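Local coordinates for odorant-binding protein 1d (Locusta migratoria, PDB 4PT1), which probably binds small hydrophobic odorant molecules and carries them in solution, as a secreted member of the PBP/GOBP family, at residues A[61-72]-A[99-110]. Residues are numbered along the deposited sequence; the frame is centred on the assembly and turned at random.
Sequences LSDDGVFVLEEE and ACETAYQIHQCY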
ATOM      1  N   LEU A  61      -6.632  -5.811  -5.609  1.00 16.72           N
ATOM      2  CA  LEU A  61      -6.036  -6.247  -6.864  1.00 18.25           C
ATOM      3  C   LEU A  61      -6.211  -7.759  -7.024  1.00 17.85           C
ATOM      4  O   LEU A  61      -6.143  -8.523  -6.053  1.00 17.81           O
ATOM      5  CB  LEU A  61      -4.558  -5.835  -6.920  1.00 17.53           C
ATOM      6  CG  LEU A  61      -3.893  -5.703  -8.290  1.00 19.67           C
ATOM      7  CD1 LEU A  61      -4.247  -4.378  -8.952  1.00 18.28           C
ATOM      8  CD2 LEU A  61      -2.379  -5.850  -8.193  1.00 17.48           C
ATOM      9  N   SER A  62      -6.479  -8.193  -8.247  1.00 21.11           N
ATOM     10  CA  SER A  62      -6.489  -9.620  -8.544  1.00 19.77           C
ATOM     11  C   SER A  62      -5.041 -10.063  -8.657  1.00 17.89           C
ATOM     12  O   SER A  62      -4.149  -9.260  -8.906  1.00 17.35           O
ATOM     13  CB  SER A  62      -7.205  -9.892  -9.862  1.00 20.59           C
ATOM     14  OG  SER A  62      -6.555  -9.234 -10.925  1.00 20.05           O
ATOM     15  N   ASP A  63      -4.803 -11.352  -8.498  1.00 18.85           N
ATOM     16  CA  ASP A  63      -3.458 -11.911  -8.704  1.00 21.61           C
ATOM     17  C   ASP A  63      -2.867 -11.511 -10.060  1.00 20.48           C
ATOM     18  O   ASP A  63      -1.657 -11.279 -10.172  1.00 21.26           O
ATOM     19  CB  ASP A  63      -3.496 -13.442  -8.564  1.00 26.70           C
ATOM     20  CG  ASP A  63      -2.113 -14.061  -8.469  1.00 27.15           C
ATOM     21  OD1 ASP A  63      -1.239 -13.510  -7.760  1.00 25.26           O
ATOM     22  OD2 ASP A  63      -1.910 -15.109  -9.112  1.00 36.30           O
ATOM     23  N   ASP A  64      -3.714 -11.392 -11.085  1.00 20.14           N
ATOM     24  CA  ASP A  64      -3.236 -11.017 -12.415  1.00 24.16           C
ATOM     25  C   ASP A  64      -3.320  -9.521 -12.698  1.00 22.78           C
ATOM     26  O   ASP A  64      -3.160  -9.084 -13.830  1.00 24.61           O
ATOM     27  CB  ASP A  64      -3.934 -11.847 -13.510  1.00 28.40           C
ATOM     28  CG  ASP A  64      -5.390 -11.460 -13.727  1.00 33.64           C
ATOM     29  OD1 ASP A  64      -6.060 -11.022 -12.771  1.00 32.78           O
ATOM     30  OD2 ASP A  64      -5.864 -11.628 -14.874  1.00 37.97           O
ATOM     31  N   GLY A  65      -3.555  -8.737 -11.648  1.00 19.74           N
ATOM     32  CA  GLY A  65      -3.370  -7.318 -11.708  1.00 19.54           C
ATOM     33  C   GLY A  65      -4.596  -6.497 -12.100  1.00 16.01           C
ATOM     34  O   GLY A  65      -4.425  -5.445 -12.667  1.00 22.27           O
ATOM     35  N   VAL A  66      -5.806  -6.953 -11.765  1.00 20.37           N
ATOM     36  CA  VAL A  66      -7.041  -6.170 -12.010  1.00 20.47           C
ATOM     37  C   VAL A  66      -7.415  -5.388 -10.736  1.00 21.14           C
ATOM     38  O   VAL A  66      -7.718  -5.987  -9.705  1.00 21.49           O
ATOM     39  CB  VAL A  66      -8.229  -7.072 -12.422  1.00 22.06           C
ATOM     40  CG1 VAL A  66      -9.486  -6.243 -12.719  1.00 23.54           C
ATOM     41  CG2 VAL A  66      -7.854  -7.915 -13.632  1.00 28.09           C
ATOM     42  N   PHE A  67      -7.384  -4.059 -10.828  1.00 19.73           N
ATOM     43  CA  PHE A  67      -7.754  -3.163  -9.704  1.00 17.99           C
ATOM     44  C   PHE A  67      -9.250  -3.212  -9.377  1.00 20.75           C
ATOM     45  O   PHE A  67     -10.086  -3.179 -10.278  1.00 24.06           O
ATOM     46  CB  PHE A  67      -7.303  -1.730 -10.023  1.00 18.59           C
ATOM     47  CG  PHE A  67      -7.584  -0.741  -8.922  1.00 18.55           C
ATOM     48  CD1 PHE A  67      -6.845  -0.757  -7.749  1.00 18.07           C
ATOM     49  CD2 PHE A  67      -8.595   0.193  -9.060  1.00 18.14           C
ATOM     50  CE1 PHE A  67      -7.096   0.151  -6.748  1.00 18.95           C
ATOM     51  CE2 PHE A  67      -8.851   1.110  -8.070  1.00 19.50           C
ATOM     52  CZ  PHE A  67      -8.109   1.092  -6.909  1.00 19.48           C
ATOM     53  N   VAL A  68      -9.589  -3.297  -8.087  1.00 19.26           N
ATOM     54  CA  VAL A  68     -10.976  -3.373  -7.632  1.00 19.99           C
ATOM     55  C   VAL A  68     -11.299  -2.175  -6.706  1.00 20.73           C
ATOM     56  O   VAL A  68     -11.021  -2.189  -5.506  1.00 18.29           O
ATOM     57  CB  VAL A  68     -11.275  -4.717  -6.942  1.00 20.94           C
ATOM     58  CG1 VAL A  68     -12.746  -4.830  -6.600  1.00 22.03           C
ATOM     59  CG2 VAL A  68     -10.875  -5.888  -7.841  1.00 20.72           C
ATOM     60  N   LEU A  69     -11.911  -1.150  -7.287  1.00 20.02           N
ATOM     61  CA  LEU A  69     -12.137   0.146  -6.607  1.00 16.91           C
ATOM     62  C   LEU A  69     -12.905   0.041  -5.297  1.00 16.43           C
ATOM     63  O   LEU A  69     -12.532   0.668  -4.333  1.00 21.15           O
ATOM     64  CB  LEU A  69     -12.879   1.103  -7.541  1.00 18.33           C
ATOM     65  CG  LEU A  69     -13.325   2.468  -7.007  1.00 20.08           C
ATOM     66  CD1 LEU A  69     -12.145   3.315  -6.553  1.00 20.33           C
ATOM     67  CD2 LEU A  69     -14.114   3.197  -8.092  1.00 24.47           C
ATOM     68  N   GLU A  70     -13.978  -0.735  -5.270  1.00 19.13           N
ATOM     69  CA  GLU A  70     -14.855  -0.815  -4.100  1.00 18.55           C
ATOM     70  C   GLU A  70     -14.091  -1.349  -2.901  1.00 18.44           C
ATOM     71  O   GLU A  70     -14.251  -0.874  -1.771  1.00 15.88           O
ATOM     72  CB  GLU A  70     -16.087  -1.707  -4.400  1.00 22.67           C
ATOM     73  N   GLU A  71     -13.226  -2.321  -3.156  1.00 17.91           N
ATOM     74  CA  GLU A  71     -12.407  -2.900  -2.098  1.00 17.44           C
ATOM     75  C   GLU A  71     -11.358  -1.927  -1.599  1.00 14.06           C
ATOM     76  O   GLU A  71     -11.081  -1.880  -0.417  1.00 15.66           O
ATOM     77  CB  GLU A  71     -11.755  -4.200  -2.558  1.00 18.30           C
ATOM     78  CG  GLU A  71     -12.774  -5.292  -2.874  1.00 19.39           C
ATOM     79  CD  GLU A  71     -13.347  -5.996  -1.661  1.00 21.49           C
ATOM     80  OE1 GLU A  71     -12.966  -5.708  -0.508  1.00 22.16           O
ATOM     81  OE2 GLU A  71     -14.213  -6.873  -1.884  1.00 28.55           O
ATOM     82  N   GLU A  72     -10.780  -1.148  -2.493  1.00 13.64           N
ATOM     83  CA  GLU A  72      -9.747  -0.207  -2.079  1.00 13.90           C
ATOM     84  C   GLU A  72     -10.335   0.923  -1.246  1.00 13.29           C
ATOM     85  O   GLU A  72      -9.716   1.361  -0.280  1.00 12.62           O
ATOM     86  CB  GLU A  72      -8.963   0.332  -3.275  1.00 13.46           C
ATOM     87  CG  GLU A  72      -7.692   1.102  -2.929  1.00 14.32           C
ATOM     88  CD  GLU A  72      -6.521   0.237  -2.465  1.00 15.21           C
ATOM     89  OE1 GLU A  72      -6.693  -0.835  -1.839  1.00 16.07           O
ATOM     90  OE2 GLU A  72      -5.383   0.650  -2.709  1.00 14.57           O
ATOM     91  N   ALA A  99       1.287  -7.037 -13.390  1.00 28.50           N
ATOM     92  CA  ALA A  99       0.608  -6.920 -12.082  1.00 20.67           C
ATOM     93  C   ALA A  99       1.412  -6.182 -11.006  1.00 19.09           C
ATOM     94  O   ALA A  99       0.863  -5.299 -10.346  1.00 15.98           O
ATOM     95  CB  ALA A  99       0.136  -8.270 -11.563  1.00 18.31           C
ATOM     96  N   CYS A 100       2.694  -6.516 -10.835  1.00 16.81           N
ATOM     97  CA  CYS A 100       3.535  -5.823  -9.858  1.00 15.54           C
ATOM     98  C   CYS A 100       3.783  -4.332 -10.157  1.00 17.89           C
ATOM     99  O   CYS A 100       3.741  -3.495  -9.248  1.00 16.25           O
ATOM    100  CB  CYS A 100       4.857  -6.571  -9.634  1.00 15.90           C
ATOM    101  SG  CYS A 100       4.610  -8.246  -8.975  1.00 16.08           S
ATOM    102  N   GLU A 101       4.067  -4.001 -11.412  1.00 19.21           N
ATOM    103  CA  GLU A 101       4.342  -2.600 -11.788  1.00 20.55           C
ATOM    104  C   GLU A 101       3.061  -1.791 -11.545  1.00 20.07           C
ATOM    105  O   GLU A 101       3.121  -0.729 -10.941  1.00 21.33           O
ATOM    106  CB  GLU A 101       4.845  -2.503 -13.251  1.00 23.59           C
ATOM    107  CG  GLU A 101       5.377  -1.130 -13.707  1.00 23.41           C
ATOM    108  CD  GLU A 101       6.646  -0.669 -13.006  1.00 25.20           C
ATOM    109  OE1 GLU A 101       7.343  -1.490 -12.386  1.00 31.56           O
ATOM    110  OE2 GLU A 101       6.978   0.540 -13.087  1.00 25.00           O
ATOM    111  N   THR A 102       1.923  -2.337 -11.974  1.00 19.00           N
ATOM    112  CA  THR A 102       0.571  -1.751 -11.739  1.00 20.64           C
ATOM    113  C   THR A 102       0.369  -1.365 -10.283  1.00 18.56           C
ATOM    114  O   THR A 102       0.031  -0.208  -9.977  1.00 15.05           O
ATOM    115  CB  THR A 102      -0.555  -2.728 -12.162  1.00 22.89           C
ATOM    116  OG1 THR A 102      -0.553  -2.877 -13.592  1.00 33.12           O
ATOM    117  CG2 THR A 102      -1.958  -2.244 -11.717  1.00 20.98           C
ATOM    118  N   ALA A 103       0.590  -2.316  -9.376  1.00 14.38           N
ATOM    119  CA  ALA A 103       0.476  -1.997  -7.946  1.00 13.37           C
ATOM    120  C   ALA A 103       1.431  -0.870  -7.550  1.00 13.87           C
ATOM    121  O   ALA A 103       1.022   0.088  -6.903  1.00 13.74           O
ATOM    122  CB  ALA A 103       0.727  -3.228  -7.086  1.00 10.48           C
ATOM    123  N   TYR A 104       2.703  -0.974  -7.951  1.00 19.25           N
ATOM    124  CA  TYR A 104       3.743  -0.016  -7.491  1.00 19.07           C
ATOM    125  C   TYR A 104       3.415   1.422  -7.927  1.00 19.43           C
ATOM    126  O   TYR A 104       3.615   2.371  -7.163  1.00 22.66           O
ATOM    127  CB  TYR A 104       5.159  -0.462  -7.939  1.00 20.87           C
ATOM    128  CG  TYR A 104       6.291   0.519  -7.617  1.00 16.64           C
ATOM    129  CD1 TYR A 104       6.908   0.539  -6.361  1.00 18.27           C
ATOM    130  CD2 TYR A 104       6.737   1.415  -8.563  1.00 19.32           C
ATOM    131  CE1 TYR A 104       7.943   1.436  -6.080  1.00 20.19           C
ATOM    132  CE2 TYR A 104       7.764   2.321  -8.302  1.00 22.19           C
ATOM    133  CZ  TYR A 104       8.369   2.336  -7.054  1.00 22.99           C
ATOM    134  OH  TYR A 104       9.401   3.236  -6.773  1.00 28.62           O
ATOM    135  N   GLN A 105       2.875   1.562  -9.130  1.00 16.05           N
ATOM    136  CA  GLN A 105       2.551   2.854  -9.696  1.00 19.26           C
ATOM    137  C   GLN A 105       1.139   3.342  -9.368  1.00 20.70           C
ATOM    138  O   GLN A 105       0.896   4.548  -9.450  1.00 19.03           O
ATOM    139  CB  GLN A 105       2.722   2.809 -11.222  1.00 17.08           C
ATOM    140  CG  GLN A 105       4.128   2.423 -11.686  1.00 19.72           C
ATOM    141  CD  GLN A 105       5.209   3.462 -11.393  1.00 20.93           C
ATOM    142  OE1 GLN A 105       4.923   4.577 -10.968  1.00 24.88           O
ATOM    143  NE2 GLN A 105       6.465   3.083 -11.606  1.00 25.53           N
ATOM    144  N   ILE A 106       0.207   2.441  -9.017  1.00 21.29           N
ATOM    145  CA  ILE A 106      -1.021   2.888  -8.347  1.00 16.86           C
ATOM    146  C   ILE A 106      -0.544   3.604  -7.072  1.00 14.74           C
ATOM    147  O   ILE A 106      -0.991   4.701  -6.767  1.00 16.23           O
ATOM    148  CB  ILE A 106      -2.017   1.732  -8.020  1.00 14.08           C
ATOM    149  CG1 ILE A 106      -2.777   1.261  -9.274  1.00 15.60           C
ATOM    150  CG2 ILE A 106      -3.031   2.209  -6.973  1.00 13.79           C
ATOM    151  CD1 ILE A 106      -3.576  -0.022  -9.097  1.00 16.99           C
ATOM    152  N   HIS A 107       0.419   3.005  -6.374  1.00 14.58           N
ATOM    153  CA  HIS A 107       1.004   3.585  -5.177  1.00 16.23           C
ATOM    154  C   HIS A 107       1.794   4.858  -5.404  1.00 18.50           C
ATOM    155  O   HIS A 107       1.703   5.778  -4.602  1.00 18.95           O
ATOM    156  CB  HIS A 107       1.821   2.554  -4.449  1.00 15.97           C
ATOM    157  CG  HIS A 107       1.015   1.770  -3.459  1.00 15.10           C
ATOM    158  ND1 HIS A 107       0.992   2.073  -2.139  1.00 15.63           N
ATOM    159  CD2 HIS A 107       0.133   0.702  -3.640  1.00 14.88           C
ATOM    160  CE1 HIS A 107       0.161   1.214  -1.512  1.00 18.36           C
ATOM    161  NE2 HIS A 107      -0.365   0.384  -2.437  1.00 15.68           N
ATOM    162  N   GLN A 108       2.544   4.942  -6.501  1.00 22.20           N
ATOM    163  CA  GLN A 108       3.226   6.198  -6.801  1.00 21.84           C
ATOM    164  C   GLN A 108       2.204   7.283  -7.151  1.00 20.62           C
ATOM    165  O   GLN A 108       2.421   8.425  -6.788  1.00 23.39           O
ATOM    166  CB  GLN A 108       4.281   6.034  -7.894  1.00 26.51           C
ATOM    167  CG  GLN A 108       5.410   5.057  -7.554  1.00 28.64           C
ATOM    168  CD  GLN A 108       5.718   4.951  -6.070  1.00 33.32           C
ATOM    169  OE1 GLN A 108       5.293   4.004  -5.394  1.00 36.94           O
ATOM    170  NE2 GLN A 108       6.469   5.924  -5.548  1.00 37.12           N
ATOM    171  N   CYS A 109       1.107   6.928  -7.828  1.00 19.33           N
ATOM    172  CA  CYS A 109      -0.049   7.844  -8.011  1.00 18.80           C
ATOM    173  C   CYS A 109      -0.661   8.306  -6.684  1.00 18.55           C
ATOM    174  O   CYS A 109      -0.972   9.489  -6.537  1.00 18.29           O
ATOM    175  CB  CYS A 109      -1.143   7.252  -8.908  1.00 20.35           C
ATOM    176  SG  CYS A 109      -2.562   8.354  -9.201  1.00 22.53           S
ATOM    177  N   TYR A 110      -0.861   7.407  -5.725  1.00 15.42           N
ATOM    178  CA  TYR A 110      -1.295   7.856  -4.404  1.00 14.37           C
ATOM    179  C   TYR A 110      -0.348   8.889  -3.783  1.00 16.22           C
ATOM    180  O   TYR A 110      -0.788   9.903  -3.233  1.00 19.42           O
ATOM    181  CB  TYR A 110      -1.407   6.700  -3.417  1.00 14.35           C
ATOM    182  CG  TYR A 110      -2.428   5.624  -3.709  1.00 13.69           C
ATOM    183  CD1 TYR A 110      -3.479   5.810  -4.596  1.00 12.52           C
ATOM    184  CD2 TYR A 110      -2.352   4.399  -3.036  1.00 13.06           C
ATOM    185  CE1 TYR A 110      -4.407   4.808  -4.829  1.00 12.81           C
ATOM    186  CE2 TYR A 110      -3.285   3.406  -3.266  1.00 14.52           C
ATOM    187  CZ  TYR A 110      -4.318   3.619  -4.161  1.00 13.18           C
ATOM    188  OH  TYR A 110      -5.228   2.618  -4.397  1.00 14.77           O
TER
HETATM  189  O   HOH W   1      -3.120  -0.578  -1.568  1.00 20.38           O
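E72 OE2 is gripped twice: Y110 OH donates to it over 2.6 Å, and a water donates over 2.8 Å from E72 OE2. The phenol meets OE2 on its anti lone pair, the one away from OE1, and OE2 lies in the plane of the Y110 ring, at its edge. The same water stands 3.0 Å from H107 NE2, linking the carboxylate to a residue of the pocket that holds 2-(2-methoxyethoxy)ethanol. E72 has CG anti to its backbone N (chi1 -168°) and then turns about CB-CG (chi2 74°), which carries the carboxylate from helix 69-75 to the hydroxyl of helix 99-113; its other oxygen, OE1, accepts from N75. A leucine in place of E72 would probably leave the Y110 hydroxyl and the water without their shared acceptor, and the ring freer to shift. Beside this polar end, F67 CD1 meets the tip of I106, CD1, at 3.6 Å, the two side chains crossing at a slant, and F67 CE1 lies 3.9 Å from Y110 OH. L61 spreads its two methyls along the helix, CD1 towards T102 CG2 and I106, CD2 to A103 CB at 4.2 Å; M55 of helix 45-57 also touches it. At the far end the type I turn S62-G65 rests on A99, whose CB is 3.6 Å from G65 CA, leaving no room there for a side chain. The contact thus lays the linker after helix 45-57 on helix 99-113 through apolar groups, while a largely buried carboxylate, probably charged, fixes Y110 and holds a water beside the pocket.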